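Local coordinates for anti-sigma-factor antagonist (STAS) domain protein (Moorella thermoacetica, PDB 3ZXN) that probably acts as a STAS-domain scaffold component (RsbS) of the bacterial stressosome, a complex apparently adapted to control secondary messenger signalling, at residues I48-L53 with F78-I83. The protein carries 1 engineered substitution. Numbering follows the deposited sequence. Where two conformers were deposited one is given.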
ATOM      1  N   ILE A  48       1.079   0.303  -3.207  1.00 22.61           N
ATOM      2  CA  ILE A  48       0.975  -1.060  -2.710  1.00 19.64           C
ATOM      3  C   ILE A  48      -0.195  -1.763  -3.382  1.00 21.71           C
ATOM      4  O   ILE A  48      -1.317  -1.278  -3.322  1.00 22.03           O
ATOM      5  CB  ILE A  48       0.741  -1.118  -1.188  1.00 20.52           C
ATOM      6  CG1 ILE A  48       1.926  -0.503  -0.433  1.00 22.73           C
ATOM      7  CG2 ILE A  48       0.516  -2.567  -0.777  1.00 23.86           C
ATOM      8  CD1 ILE A  48       1.736  -0.536   1.138  1.00 23.02           C
ATOM      9  N   ASP A  49       0.073  -2.908  -4.005  1.00 25.03           N
ATOM     10  CA  ASP A  49      -0.972  -3.647  -4.715  1.00 26.81           C
ATOM     11  C   ASP A  49      -1.365  -4.890  -3.935  1.00 23.63           C
ATOM     12  O   ASP A  49      -0.506  -5.656  -3.504  1.00 25.67           O
ATOM     13  CB  ASP A  49      -0.523  -4.045  -6.130  1.00 23.67           C
ATOM     14  CG  ASP A  49      -1.620  -4.759  -6.907  1.00 25.75           C
ATOM     15  OD1 ASP A  49      -1.797  -5.980  -6.707  1.00 26.96           O
ATOM     16  OD2 ASP A  49      -2.300  -4.094  -7.711  1.00 26.82           O
ATOM     17  N   ILE A  50      -2.666  -5.104  -3.797  1.00 20.59           N
ATOM     18  CA  ILE A  50      -3.165  -6.270  -3.072  1.00 22.69           C
ATOM     19  C   ILE A  50      -4.036  -7.212  -3.903  1.00 28.52           C
ATOM     20  O   ILE A  50      -4.783  -8.010  -3.343  1.00 27.49           O
ATOM     21  CB  ILE A  50      -3.941  -5.831  -1.798  1.00 24.86           C
ATOM     22  CG1 ILE A  50      -5.121  -4.915  -2.170  1.00 23.68           C
ATOM     23  CG2 ILE A  50      -2.997  -5.116  -0.866  1.00 27.55           C
ATOM     24  CD1 ILE A  50      -6.130  -4.657  -1.009  1.00 26.40           C
ATOM     25  N   SER A  51      -3.919  -7.139  -5.232  1.00 27.68           N
ATOM     26  CA  SER A  51      -4.776  -7.935  -6.120  1.00 28.23           C
ATOM     27  C   SER A  51      -4.657  -9.443  -5.888  1.00 31.34           C
ATOM     28  O   SER A  51      -5.600 -10.199  -6.139  1.00 28.77           O
ATOM     29  CB  SER A  51      -4.502  -7.602  -7.593  1.00 22.71           C
ATOM     30  OG  SER A  51      -3.171  -7.897  -7.946  1.00 26.75           O
ATOM     31  N   ALA A  52      -3.497  -9.874  -5.404  1.00 29.13           N
ATOM     32  CA  ALA A  52      -3.242 -11.295  -5.153  1.00 34.68           C
ATOM     33  C   ALA A  52      -4.092 -11.916  -4.026  1.00 39.52           C
ATOM     34  O   ALA A  52      -4.319 -13.133  -4.017  1.00 34.48           O
ATOM     35  CB  ALA A  52      -1.761 -11.520  -4.890  1.00 34.89           C
ATOM     36  N   LEU A  53      -4.558 -11.086  -3.091  1.00 32.85           N
ATOM     37  CA  LEU A  53      -5.310 -11.566  -1.923  1.00 36.92           C
ATOM     38  C   LEU A  53      -6.772 -11.899  -2.227  1.00 39.53           C
ATOM     39  O   LEU A  53      -7.569 -11.020  -2.549  1.00 39.31           O
ATOM     40  CB  LEU A  53      -5.243 -10.543  -0.777  1.00 32.80           C
ATOM     41  CG  LEU A  53      -3.834 -10.065  -0.399  1.00 33.65           C
ATOM     42  CD1 LEU A  53      -3.900  -9.103   0.763  1.00 37.73           C
ATOM     43  CD2 LEU A  53      -2.919 -11.230  -0.068  1.00 37.96           C
ATOM     44  N   PHE A  78       0.540   8.120  -1.158  1.00 23.16           N
ATOM     45  CA  PHE A  78       0.318   6.688  -1.032  1.00 22.01           C
ATOM     46  C   PHE A  78      -0.913   6.284  -1.832  1.00 25.02           C
ATOM     47  O   PHE A  78      -1.955   6.902  -1.687  1.00 26.79           O
ATOM     48  CB  PHE A  78       0.106   6.339   0.460  1.00 22.08           C
ATOM     49  CG  PHE A  78      -0.355   4.928   0.708  1.00 25.33           C
ATOM     50  CD1 PHE A  78       0.346   3.849   0.200  1.00 29.54           C
ATOM     51  CD2 PHE A  78      -1.470   4.674   1.491  1.00 29.14           C
ATOM     52  CE1 PHE A  78      -0.077   2.539   0.444  1.00 27.55           C
ATOM     53  CE2 PHE A  78      -1.881   3.370   1.745  1.00 34.48           C
ATOM     54  CZ  PHE A  78      -1.188   2.306   1.217  1.00 27.78           C
ATOM     55  N   VAL A  79      -0.782   5.261  -2.679  1.00 24.53           N
ATOM     56  CA  VAL A  79      -1.930   4.728  -3.404  0.67 24.40           C
ATOM     57  C   VAL A  79      -2.024   3.210  -3.217  1.00 23.85           C
ATOM     58  O   VAL A  79      -1.024   2.498  -3.274  1.00 23.09           O
ATOM     59  CB  VAL A  79      -1.914   5.138  -4.918  0.67 26.42           C
ATOM     60  CG1 VAL A  79      -0.694   4.589  -5.615  0.67 23.81           C
ATOM     61  CG2 VAL A  79      -3.204   4.703  -5.629  0.67 25.79           C
ATOM     62  N   LEU A  80      -3.242   2.737  -2.951  1.00 21.32           N
ATOM     63  CA  LEU A  80      -3.519   1.319  -2.759  1.00 22.31           C
ATOM     64  C   LEU A  80      -4.213   0.832  -4.027  1.00 24.24           C
ATOM     65  O   LEU A  80      -5.131   1.495  -4.505  1.00 24.95           O
ATOM     66  CB  LEU A  80      -4.454   1.117  -1.559  1.00 23.13           C
ATOM     67  CG  LEU A  80      -4.779  -0.320  -1.148  1.00 23.78           C
ATOM     68  CD1 LEU A  80      -3.528  -1.029  -0.616  1.00 26.50           C
ATOM     69  CD2 LEU A  80      -5.908  -0.358  -0.111  1.00 22.68           C
ATOM     70  N   THR A  81      -3.755  -0.294  -4.574  1.00 20.76           N
ATOM     71  CA  THR A  81      -4.228  -0.751  -5.882  1.00 24.67           C
ATOM     72  C   THR A  81      -4.649  -2.223  -5.885  1.00 25.24           C
ATOM     73  O   THR A  81      -4.254  -2.996  -5.004  1.00 22.49           O
ATOM     74  CB  THR A  81      -3.156  -0.515  -7.018  1.00 24.15           C
ATOM     75  OG1 THR A  81      -2.047  -1.402  -6.851  1.00 21.58           O
ATOM     76  CG2 THR A  81      -2.639   0.924  -7.020  1.00 21.08           C
ATOM     77  N   GLY A  82      -5.453  -2.597  -6.887  1.00 27.03           N
ATOM     78  CA  GLY A  82      -5.885  -3.978  -7.078  1.00 22.04           C
ATOM     79  C   GLY A  82      -6.942  -4.429  -6.077  1.00 29.12           C
ATOM     80  O   GLY A  82      -6.825  -5.500  -5.493  1.00 28.90           O
ATOM     81  N   ILE A  83      -7.969  -3.604  -5.881  1.00 28.94           N
ATOM     82  CA  ILE A  83      -9.008  -3.842  -4.879  1.00 29.34           C
ATOM     83  C   ILE A  83     -10.348  -4.227  -5.521  1.00 32.29           C
ATOM     84  O   ILE A  83     -11.087  -3.369  -6.019  1.00 29.94           O
ATOM     85  CB  ILE A  83      -9.269  -2.584  -4.041  1.00 27.24           C
ATOM     86  CG1 ILE A  83      -7.959  -2.050  -3.447  1.00 27.13           C
ATOM     87  CG2 ILE A  83     -10.308  -2.877  -2.953  1.00 32.37           C
ATOM     88  CD1 ILE A  83      -8.089  -0.658  -2.867  1.00 30.52           C
TER
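With CG of Asp49 swung opposite its own amide (chi1 -177°) and OG1 of Thr81 set between N and C (chi1 70°), carboxylate and hydroxyl meet: OG1 donates to OD2 at 2.8 Å, reaching it on the anti side, 21° out of the carboxylate plane. The other oxygen, OD1, turns back on its own chain and accepts twice, from Ser51 OG at 2.7 Å through its syn lone pair and from Ser51 N, above the carboxylate plane; the latter bond closes an Asx turn. Three bonds thus fix the rotation of the carboxylate, and an alanine here would probably leave the Thr81 hydroxyl and the Ser51 amide without these acceptors and the turn less firmly held. Ile48 N bonds Val79 O, Thr81 N bonds Ile48 O, and Ile50 N to Thr81 O (2.9 Å) carries the pairing one residue beyond the strand's end at Asp49. On the face turned to helix 58-74, Ile48 CG1 meets the Phe78 ring edge in plane, while Leu80 CD1 packs against Ile50 CG2 at 4.1 Å. Bridges Ile48-Leu80 and Asp49-Thr81 are parallel, and helix 58-74 links the two strands, as expected for a beta-alpha-beta unit in the central sheet of a STAS domain.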